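Side-chain contacts in glycerophosphodiester phosphodiesterase (Parabacteroides distasonis, PDB 3NO3), which belongs to the glycerophosphodiester phosphodiesterase family, built on a TIM-barrel fold, and carries a bound magnesium ion: residues Y177-K180 and V181-H185; G160-S163 and P164-K168; F138-D141 and A142-F146. All blocks are in the same frame, centred on the assembly; numbering follows the deposited sequence. Where two conformers were deposited one is given.

Contact 1 of 3, residues Y177-K180 and V181-H185; sequences YHYK and VLQSH
Where the barrel strand 174-178 gives way without a break to helix 179-184, Y177 at the strand's end packs against V181 in the first turn of the helix, and H178 stands at the N-cap position between them. The meeting of Y177 and V181 is apolar and slanted: CD2 of the tyrosine ring lies 3.7 Å from CG1 of V181, a methyl placed anti to its own backbone N (chi1 176°). L182 CD2 comes more loosely to the CB of Y177. The hydroxyl of Y177 is hydrogen-bonded to the backbone O of L162.

One step along, Y179 and Q183 run side by side and point the same way. The amide stands almost perpendicular to the phenol ring, 87° between the planes, and presents OE1 to the ring's edge, 3.8 Å from CD1 of Y179. The same OE1 is 3.7 Å from CG of K180, whose chain crosses the glutamine obliquely. At the other end of the amide, NE2 is hydrogen-bonded to E212. H178 lays its CE1 over the centre of the Y179 ring, about 4.0 Å above its plane, and W202 meets H178 edge-to-face.

Helical bonding begins feebly, with weak bonds from V181 N and L182 N to the O of H178, and then firms: Q183 N reaches Y179 O at 2.9 Å. The O of K180 is gripped twice, by S184 N at 2.8 Å and by S184 OG at 2.9 Å, from opposite faces of its carbonyl plane. The serine hydroxyl thus spends its proton on its own helix, and with both donors in place the K180 carbonyl is well satisfied at the last turn, although S184 itself is exposed.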
ATOM      1  N   TYR A 177      -9.469   1.933   4.099  1.00 19.44           N
ATOM      2  CA  TYR A 177      -9.840   2.859   5.161  1.00 20.13           C
ATOM      3  C   TYR A 177      -9.467   2.305   6.541  1.00 21.13           C
ATOM      4  O   TYR A 177      -9.404   1.088   6.734  1.00 20.95           O
ATOM      5  CB  TYR A 177     -11.333   3.136   5.093  1.00 20.41           C
ATOM      6  CG  TYR A 177     -11.832   4.124   4.036  1.00 20.67           C
ATOM      7  CD1 TYR A 177     -10.971   4.803   3.129  1.00 18.87           C
ATOM      8  CD2 TYR A 177     -13.190   4.453   3.998  1.00 20.81           C
ATOM      9  CE1 TYR A 177     -11.463   5.708   2.239  1.00 18.95           C
ATOM     10  CE2 TYR A 177     -13.682   5.407   3.101  1.00 20.94           C
ATOM     11  CZ  TYR A 177     -12.807   6.035   2.238  1.00 19.69           C
ATOM     12  OH  TYR A 177     -13.270   6.963   1.387  1.00 19.91           O
ATOM     13  N   HIS A 178      -9.223   3.210   7.488  1.00 21.80           N
ATOM     14  CA  HIS A 178      -8.916   2.825   8.873  1.00 22.87           C
ATOM     15  C   HIS A 178     -10.070   2.010   9.452  1.00 23.27           C
ATOM     16  O   HIS A 178     -11.220   2.273   9.159  1.00 22.73           O
ATOM     17  CB  HIS A 178      -8.618   4.066   9.733  1.00 23.88           C
ATOM     18  CG  HIS A 178      -8.146   3.754  11.121  1.00 27.53           C
ATOM     19  ND1 HIS A 178      -8.917   4.008  12.232  1.00 30.13           N
ATOM     20  CD2 HIS A 178      -6.988   3.222  11.579  1.00 30.15           C
ATOM     21  CE1 HIS A 178      -8.252   3.638  13.317  1.00 33.33           C
ATOM     22  NE2 HIS A 178      -7.073   3.171  12.947  1.00 31.34           N
ATOM     23  N   TYR A 179      -9.764   0.993  10.245  1.00 23.57           N
ATOM     24  CA  TYR A 179     -10.815   0.137  10.764  1.00 25.96           C
ATOM     25  C   TYR A 179     -11.964   0.868  11.470  1.00 27.27           C
ATOM     26  O   TYR A 179     -13.106   0.455  11.333  1.00 29.59           O
ATOM     27  CB  TYR A 179     -10.254  -1.015  11.628  1.00 26.52           C
ATOM     28  CG  TYR A 179      -9.556  -0.626  12.898  1.00 28.89           C
ATOM     29  CD1 TYR A 179     -10.265  -0.428  14.076  1.00 33.54           C
ATOM     30  CD2 TYR A 179      -8.165  -0.550  12.955  1.00 32.20           C
ATOM     31  CE1 TYR A 179      -9.588  -0.114  15.291  1.00 35.39           C
ATOM     32  CE2 TYR A 179      -7.500  -0.239  14.145  1.00 32.35           C
ATOM     33  CZ  TYR A 179      -8.217  -0.007  15.296  1.00 35.49           C
ATOM     34  OH  TYR A 179      -7.552   0.312  16.454  1.00 42.47           O
ATOM     35  N   LYS A 180     -11.677   1.952  12.176  1.00 28.23           N
ATOM     36  CA  LYS A 180     -12.735   2.702  12.878  1.00 30.45           C
ATOM     37  C   LYS A 180     -13.722   3.376  11.962  1.00 29.46           C
ATOM     38  O   LYS A 180     -14.913   3.504  12.316  1.00 30.05           O
ATOM     39  CB  LYS A 180     -12.144   3.711  13.860  1.00 31.80           C
ATOM     40  CG  LYS A 180     -11.453   3.008  15.025  1.00 36.83           C
ATOM     41  CD  LYS A 180     -10.960   3.976  16.110  1.00 42.87           C
ATOM     42  CE  LYS A 180     -10.661   3.241  17.419  1.00 46.19           C
ATOM     43  NZ  LYS A 180      -9.287   3.552  17.842  1.00 49.50           N
ATOM     44  N   VAL A 181     -13.254   3.767  10.775  1.00 27.50           N
ATOM     45  CA  VAL A 181     -14.154   4.292   9.750  1.00 26.43           C
ATOM     46  C   VAL A 181     -15.168   3.212   9.334  1.00 27.06           C
ATOM     47  O   VAL A 181     -16.367   3.503   9.236  1.00 28.55           O
ATOM     48  CB  VAL A 181     -13.390   4.828   8.511  1.00 25.07           C
ATOM     49  CG1 VAL A 181     -14.356   5.266   7.421  1.00 22.08           C
ATOM     50  CG2 VAL A 181     -12.447   6.013   8.912  1.00 22.88           C
ATOM     51  N   LEU A 182     -14.698   1.985   9.132  1.00 26.21           N
ATOM     52  CA  LEU A 182     -15.577   0.897   8.709  1.00 27.56           C
ATOM     53  C   LEU A 182     -16.487   0.445   9.830  1.00 29.27           C
ATOM     54  O   LEU A 182     -17.643   0.104   9.568  1.00 29.62           O
ATOM     55  CB  LEU A 182     -14.786  -0.268   8.097  1.00 26.86           C
ATOM     56  CG  LEU A 182     -13.986   0.110   6.845  1.00 25.09           C
ATOM     57  CD1 LEU A 182     -13.274  -1.074   6.310  1.00 23.34           C
ATOM     58  CD2 LEU A 182     -14.863   0.759   5.741  1.00 23.03           C
ATOM     59  N   GLN A 183     -16.008   0.506  11.073  1.00 29.78           N
ATOM     60  CA  GLN A 183     -16.900   0.321  12.246  1.00 31.45           C
ATOM     61  C   GLN A 183     -17.964   1.406  12.352  1.00 32.10           C
ATOM     62  O   GLN A 183     -19.126   1.093  12.604  1.00 32.49           O
ATOM     63  CB  GLN A 183     -16.110   0.279  13.541  1.00 31.69           C
ATOM     64  CG  GLN A 183     -15.230  -0.955  13.672  1.00 32.93           C
ATOM     65  CD  GLN A 183     -14.294  -0.904  14.884  1.00 34.02           C
ATOM     66  OE1 GLN A 183     -13.819   0.158  15.269  1.00 33.62           O
ATOM     67  NE2 GLN A 183     -14.039  -2.065  15.486  1.00 36.53           N
ATOM     68  N   SER A 184     -17.576   2.662  12.153  1.00 32.27           N
ATOM     69  CA  SER A 184     -18.521   3.798  12.129  1.00 33.29           C
ATOM     70  C   SER A 184     -19.502   3.816  10.958  1.00 32.89           C
ATOM     71  O   SER A 184     -20.566   4.388  11.101  1.00 33.27           O
ATOM     72  CB  SER A 184     -17.772   5.128  12.099  1.00 33.35           C
ATOM     73  OG  SER A 184     -17.033   5.285  13.288  1.00 36.49           O
ATOM     74  N   HIS A 185     -19.111   3.259   9.811  1.00 32.12           N
ATOM     75  CA  HIS A 185     -19.943   3.174   8.596  1.00 32.31           C
ATOM     76  C   HIS A 185     -20.036   1.697   8.193  1.00 33.14           C
ATOM     77  O   HIS A 185     -19.402   1.278   7.196  1.00 29.92           O
ATOM     78  CB  HIS A 185     -19.343   4.000   7.455  1.00 32.07           C
ATOM     79  CG  HIS A 185     -19.332   5.471   7.720  1.00 33.63           C
ATOM     80  ND1 HIS A 185     -18.258   6.112   8.307  1.00 33.42           N
ATOM     81  CD2 HIS A 185     -20.272   6.422   7.501  1.00 34.41           C
ATOM     82  CE1 HIS A 185     -18.536   7.402   8.418  1.00 33.84           C
ATOM     83  NE2 HIS A 185     -19.755   7.613   7.950  1.00 35.02           N
TER

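Contact 2 of 3, residues G160-S163 and P164-K168; sequences GELS and PMELK
S163 and E166 trade bonds across the start of helix 164-169, and the exchange divides this contact into a close-fitting half and a wetter one. In the close half, the OG of S163 accepts from E166 N at 3.1 Å; it can do so because chi1 of 70° sets the hydroxyl between backbone N and carbonyl carbon, turned to the first helical turn. In return S163 N gives a nearly straight bond (172°) to E166 OE1 at 2.9 Å, entering by the anti lone pair, on the side away from the other carboxylate oxygen. L167 N closes the turn on S163 O. Beside these polar bonds L162 CB is set against L167 CD2, 3.9 Å away, and L167 continues inward onto L175 and Y177 of strand 174-178. P164, the first helical residue, is buried and touches W188 of helix 188-194 and L175.

The outer half is looser. The exposed E166 stretches its extended chain across L162 at about a right angle, OE1 passing 3.6 Å from L162 CD2. A water donates to the O of E161, but its approach to E166 OE1 is short and doubtful. The N-H of S163 would by itself tend to stabilise the carboxylate charge. Reciprocal serine and glutamate bonds of this kind define the capping box, here opening a helix of the barrel's outer layer.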
ATOM      1  N   GLY A 160     -10.587   8.262   4.255  1.00 21.37           N
ATOM      2  CA  GLY A 160     -11.666   7.760   5.088  1.00 22.57           C
ATOM      3  C   GLY A 160     -12.986   8.529   5.061  1.00 23.79           C
ATOM      4  O   GLY A 160     -13.954   8.054   5.662  1.00 25.13           O
ATOM      5  N   GLU A 161     -13.077   9.650   4.338  1.00 23.62           N
ATOM      6  CA  GLU A 161     -14.253  10.532   4.491  1.00 23.85           C
ATOM      7  C   GLU A 161     -15.272  10.425   3.360  1.00 24.36           C
ATOM      8  O   GLU A 161     -16.335  10.960   3.486  1.00 24.84           O
ATOM      9  CB  GLU A 161     -13.835  12.006   4.727  1.00 24.41           C
ATOM     10  CG  GLU A 161     -13.435  12.845   3.491  1.00 23.51           C
ATOM     11  CD  GLU A 161     -12.067  12.504   2.905  1.00 22.31           C
ATOM     12  OE1 GLU A 161     -11.303  11.717   3.513  1.00 24.49           O
ATOM     13  OE2 GLU A 161     -11.739  13.041   1.822  1.00 24.57           O
ATOM     14  N   LEU A 162     -14.943   9.741   2.276  1.00 23.37           N
ATOM     15  CA  LEU A 162     -15.806   9.664   1.105  1.00 24.05           C
ATOM     16  C   LEU A 162     -16.483   8.304   1.068  1.00 23.27           C
ATOM     17  O   LEU A 162     -15.833   7.284   1.335  1.00 22.57           O
ATOM     18  CB  LEU A 162     -14.972   9.941  -0.161  1.00 22.82           C
ATOM     19  CG  LEU A 162     -14.523  11.410  -0.353  1.00 23.43           C
ATOM     20  CD1 LEU A 162     -13.760  11.532  -1.641  1.00 21.14           C
ATOM     21  CD2 LEU A 162     -15.722  12.409  -0.344  1.00 25.82           C
ATOM     22  N   SER A 163     -17.785   8.286   0.751  1.00 23.76           N
ATOM     23  CA  SER A 163     -18.563   7.055   0.678  1.00 24.19           C
ATOM     24  C   SER A 163     -18.139   6.290  -0.570  1.00 24.27           C
ATOM     25  O   SER A 163     -17.534   6.877  -1.480  1.00 22.23           O
ATOM     26  CB  SER A 163     -20.043   7.375   0.581  1.00 25.64           C
ATOM     27  OG  SER A 163     -20.340   7.940  -0.696  1.00 25.37           O
ATOM     28  N   PRO A 164     -18.438   4.976  -0.625  1.00 25.57           N
ATOM     29  CA  PRO A 164     -18.097   4.240  -1.863  1.00 25.49           C
ATOM     30  C   PRO A 164     -18.716   4.837  -3.132  1.00 26.60           C
ATOM     31  O   PRO A 164     -18.035   4.927  -4.154  1.00 26.89           O
ATOM     32  CB  PRO A 164     -18.646   2.849  -1.581  1.00 26.37           C
ATOM     33  CG  PRO A 164     -18.482   2.714  -0.112  1.00 27.06           C
ATOM     34  CD  PRO A 164     -18.898   4.053   0.431  1.00 26.48           C
HETATM   35  N   MSE A 165     -19.962   5.280  -3.040  1.00 27.27           N
HETATM   36  CA  MSE A 165     -20.614   5.939  -4.148  1.00 28.87           C
HETATM   37  C   MSE A 165     -19.822   7.143  -4.613  1.00 27.93           C
HETATM   38  O   MSE A 165     -19.586   7.283  -5.817  1.00 27.17           O
HETATM   39  CB  MSE A 165     -22.029   6.346  -3.752  1.00 31.07           C
HETATM   40  CG  MSE A 165     -22.806   7.157  -4.785  1.00 37.22           C
HETATM   41 SE   MSE A 165     -22.962   6.257  -6.530  0.75 49.82          SE
HETATM   42  CE  MSE A 165     -23.813   4.677  -5.784  1.00 24.43           C
ATOM     43  N   GLU A 166     -19.382   7.979  -3.671  1.00 26.42           N
ATOM     44  CA  GLU A 166     -18.599   9.172  -3.990  1.00 25.41           C
ATOM     45  C   GLU A 166     -17.265   8.782  -4.638  1.00 23.79           C
ATOM     46  O   GLU A 166     -16.851   9.371  -5.639  1.00 23.08           O
ATOM     47  CB  GLU A 166     -18.365  10.034  -2.725  1.00 25.16           C
ATOM     48  CG  GLU A 166     -19.631  10.774  -2.236  1.00 28.48           C
ATOM     49  CD  GLU A 166     -19.428  11.462  -0.899  1.00 31.06           C
ATOM     50  OE1 GLU A 166     -18.882  10.825   0.030  1.00 28.63           O
ATOM     51  OE2 GLU A 166     -19.799  12.651  -0.786  1.00 34.63           O
ATOM     52  N   LEU A 167     -16.633   7.758  -4.090  1.00 21.46           N
ATOM     53  CA  LEU A 167     -15.392   7.255  -4.675  1.00 21.07           C
ATOM     54  C   LEU A 167     -15.568   6.690  -6.092  1.00 20.86           C
ATOM     55  O   LEU A 167     -14.757   6.994  -6.999  1.00 20.13           O
ATOM     56  CB  LEU A 167     -14.769   6.213  -3.752  1.00 19.77           C
ATOM     57  CG  LEU A 167     -14.165   6.647  -2.409  1.00 21.67           C
ATOM     58  CD1 LEU A 167     -13.669   5.404  -1.608  1.00 19.13           C
ATOM     59  CD2 LEU A 167     -13.005   7.628  -2.650  1.00 18.22           C
ATOM     60  N   LYS A 168     -16.634   5.924  -6.307  1.00 22.08           N
ATOM     61  CA  LYS A 168     -16.894   5.314  -7.613  0.50 22.77           C
ATOM     62  C   LYS A 168     -17.060   6.392  -8.670  1.00 22.89           C
ATOM     63  O   LYS A 168     -16.534   6.247  -9.748  1.00 21.97           O
ATOM     64  CB  LYS A 168     -18.136   4.414  -7.565  0.50 23.83           C
ATOM     65  CG  LYS A 168     -18.392   3.579  -8.826  0.50 24.26           C
ATOM     66  CD  LYS A 168     -17.296   2.623  -9.125  0.50 23.82           C
ATOM     67  CE  LYS A 168     -17.643   1.831 -10.352  0.50 25.22           C
ATOM     68  NZ  LYS A 168     -17.247   0.428 -10.195  0.50 26.44           N
TER
HETATM   69  O   HOH W   1     -18.950  11.502   2.464  1.00 44.95           O

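Contact 3 of 3, residues F138-D141 and A142-F146; sequences FNMD and ACKEF
M140, D141 and A142, which bury the most surface here, form the opening turn of helix 140-149, and each meets its neighbours in a different way. M140, a selenomethionine, lies against the aliphatic part of K144. Its SE atom is 3.9 Å from K144 CG, and further back in the chain M140 CG is 4.0 Å from K144 CE. Bends at chi2 (52°) and chi3 (77°) fold the selenoether back over the lysine, whose own chain stays extended beyond CG. M140 also touches Y157 of strand 155-157 and L162 of the loop after it, joining the helix to both.

D141 works through water. A water molecule donates to D141 OD1 at 3.0 Å and accepts from K144 NZ at 3.2 Å, bridging two opposite charges whose nearest atoms, OD1 and NZ, are 5.4 Å apart and do not touch directly. R114 forms a further ion pair with OD1, but a long and weak one. Together these positive groups would probably favour the ionised aspartate.

A142 is buried, its side chain touching L104 of strand 99-104. Its N-H is taken by the N-cap residue: N139 OD1 accepts at 2.9 Å, in the carbonyl plane and on a lone pair, with CG of N139 anti to the backbone N (chi1 -170°) to bring the amide under the turn. The other end of that amide, ND2, is bonded to S106 OG, and this bond together with the one from A142 N to OD1 sets the amide's rotation. N139 O receives C143 N in the first regular helical bond. An asparagine N-cap thus begins the helix of the beta-alpha-beta unit that joins parallel strands 133-137 and 155-157, a repeating element of the TIM barrel.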
ATOM      1  N   PHE A 138      -3.348   8.805   0.672  1.00 16.09           N
ATOM      2  CA  PHE A 138      -4.175   9.782   1.378  1.00 17.01           C
ATOM      3  C   PHE A 138      -4.488  11.020   0.581  1.00 16.04           C
ATOM      4  O   PHE A 138      -5.404  11.754   0.964  1.00 16.77           O
ATOM      5  CB  PHE A 138      -3.481  10.258   2.676  1.00 17.80           C
ATOM      6  CG  PHE A 138      -3.484   9.202   3.774  1.00 19.00           C
ATOM      7  CD1 PHE A 138      -4.560   9.094   4.641  1.00 21.18           C
ATOM      8  CD2 PHE A 138      -2.431   8.323   3.921  1.00 19.10           C
ATOM      9  CE1 PHE A 138      -4.577   8.104   5.636  1.00 22.10           C
ATOM     10  CE2 PHE A 138      -2.431   7.359   4.933  1.00 18.40           C
ATOM     11  CZ  PHE A 138      -3.505   7.256   5.775  1.00 19.89           C
ATOM     12  N   ASN A 139      -3.685  11.309  -0.451  1.00 16.48           N
ATOM     13  CA  ASN A 139      -3.794  12.550  -1.180  1.00 16.76           C
ATOM     14  C   ASN A 139      -4.694  12.432  -2.378  1.00 16.12           C
ATOM     15  O   ASN A 139      -4.427  11.628  -3.294  1.00 15.52           O
ATOM     16  CB  ASN A 139      -2.400  13.014  -1.661  1.00 16.44           C
ATOM     17  CG  ASN A 139      -2.439  14.417  -2.216  1.00 17.74           C
ATOM     18  OD1 ASN A 139      -2.690  14.621  -3.416  1.00 16.22           O
ATOM     19  ND2 ASN A 139      -2.256  15.411  -1.332  1.00 17.67           N
HETATM   20  N   MSE A 140      -5.697  13.282  -2.440  1.00 15.95           N
HETATM   21  CA  MSE A 140      -6.682  13.203  -3.514  1.00 16.54           C
HETATM   22  C   MSE A 140      -6.124  13.608  -4.866  1.00 15.85           C
HETATM   23  O   MSE A 140      -6.488  13.008  -5.867  1.00 16.12           O
HETATM   24  CB  MSE A 140      -7.889  14.083  -3.180  1.00 17.30           C
HETATM   25  CG  MSE A 140      -9.012  14.062  -4.225  1.00 20.53           C
HETATM   26 SE   MSE A 140      -9.642  12.285  -4.744  0.75 19.03          SE
HETATM   27  CE  MSE A 140     -10.688  11.965  -3.159  1.00 18.65           C
ATOM     28  N   ASP A 141      -5.222  14.590  -4.886  1.00 15.97           N
ATOM     29  CA  ASP A 141      -4.576  15.008  -6.162  1.00 15.99           C
ATOM     30  C   ASP A 141      -3.712  13.889  -6.746  1.00 15.89           C
ATOM     31  O   ASP A 141      -3.759  13.653  -7.969  1.00 15.07           O
ATOM     32  CB  ASP A 141      -3.804  16.329  -5.978  1.00 17.19           C
ATOM     33  CG  ASP A 141      -4.704  17.459  -5.464  1.00 18.02           C
ATOM     34  OD1 ASP A 141      -5.603  17.841  -6.231  1.00 21.02           O
ATOM     35  OD2 ASP A 141      -4.536  17.917  -4.322  1.00 21.10           O
ATOM     36  N   ALA A 142      -3.002  13.143  -5.885  1.00 14.42           N
ATOM     37  CA  ALA A 142      -2.244  11.980  -6.330  1.00 15.25           C
ATOM     38  C   ALA A 142      -3.162  10.896  -6.921  1.00 14.95           C
ATOM     39  O   ALA A 142      -2.891  10.400  -7.981  1.00 15.32           O
ATOM     40  CB  ALA A 142      -1.413  11.375  -5.173  1.00 13.24           C
ATOM     41  N   CYS A 143      -4.206  10.531  -6.184  1.00 15.32           N
ATOM     42  CA  CYS A 143      -5.189   9.520  -6.622  1.00 14.85           C
ATOM     43  C   CYS A 143      -5.807   9.891  -7.972  1.00 15.56           C
ATOM     44  O   CYS A 143      -5.880   9.069  -8.845  1.00 14.50           O
ATOM     45  CB  CYS A 143      -6.303   9.380  -5.597  1.00 15.50           C
ATOM     46  SG  CYS A 143      -5.797   8.655  -3.987  1.00 16.51           S
ATOM     47  N   LYS A 144      -6.224  11.142  -8.130  1.00 15.27           N
ATOM     48  CA  LYS A 144      -6.859  11.559  -9.389  1.00 17.01           C
ATOM     49  C   LYS A 144      -5.903  11.434 -10.584  1.00 16.75           C
ATOM     50  O   LYS A 144      -6.306  10.993 -11.687  1.00 16.19           O
ATOM     51  CB  LYS A 144      -7.400  12.998  -9.269  1.00 18.15           C
ATOM     52  CG  LYS A 144      -8.717  13.152  -8.462  1.00 21.37           C
ATOM     53  CD  LYS A 144      -9.060  14.665  -8.316  1.00 24.36           C
ATOM     54  CE  LYS A 144     -10.456  14.904  -7.879  1.00 27.73           C
ATOM     55  NZ  LYS A 144     -10.636  16.380  -7.671  1.00 31.02           N
ATOM     56  N   GLU A 145      -4.632  11.764 -10.364  1.00 16.52           N
ATOM     57  CA  GLU A 145      -3.622  11.601 -11.419  1.00 16.42           C
ATOM     58  C   GLU A 145      -3.341  10.145 -11.732  1.00 15.41           C
ATOM     59  O   GLU A 145      -3.217   9.794 -12.893  1.00 16.05           O
ATOM     60  CB  GLU A 145      -2.329  12.340 -11.026  1.00 16.64           C
ATOM     61  CG  GLU A 145      -1.304  12.494 -12.163  1.00 19.10           C
ATOM     62  CD  GLU A 145      -1.780  13.321 -13.359  1.00 20.22           C
ATOM     63  OE1 GLU A 145      -2.927  13.828 -13.405  1.00 22.81           O
ATOM     64  OE2 GLU A 145      -0.980  13.449 -14.312  1.00 22.87           O
ATOM     65  N   PHE A 146      -3.277   9.267 -10.727  1.00 16.13           N
ATOM     66  CA  PHE A 146      -3.175   7.824 -11.025  1.00 15.56           C
ATOM     67  C   PHE A 146      -4.379   7.287 -11.838  1.00 16.09           C
ATOM     68  O   PHE A 146      -4.229   6.572 -12.829  1.00 17.36           O
ATOM     69  CB  PHE A 146      -3.057   6.996  -9.735  1.00 15.08           C
ATOM     70  CG  PHE A 146      -1.706   7.061  -9.063  1.00 15.62           C
ATOM     71  CD1 PHE A 146      -0.540   6.705  -9.744  1.00 15.17           C
ATOM     72  CD2 PHE A 146      -1.619   7.362  -7.711  1.00 16.33           C
ATOM     73  CE1 PHE A 146       0.714   6.713  -9.104  1.00 14.25           C
ATOM     74  CE2 PHE A 146      -0.373   7.429  -7.069  1.00 14.45           C
ATOM     75  CZ  PHE A 146       0.790   7.084  -7.770  1.00 14.22           C
TER
HETATM   76  O   HOH W   2      -8.398  17.101  -5.511  1.00 47.97           O

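All three contacts mark the beginning of a helix that follows a barrel strand, and they succeed one another along the chain in the order 3, 2, 1. Contacts 1 and 2 have centres 12 Å apart and meet directly: Y177 CE1 lies 3.4 Å from G160 N, and V181 CG1 packs 3.3 Å from G160 O. Contact 2 joins contact 3 through L162 CD1 and M140 CE, 3.5 Å apart, whereas contacts 1 and 3 do not touch. The side chains of H178 in contact 1 and N139 in contact 3 lie about 11 and 12 Å from a bound magnesium ion, so neither contact supplies a ligand to the site formed by E39, D41 and E103.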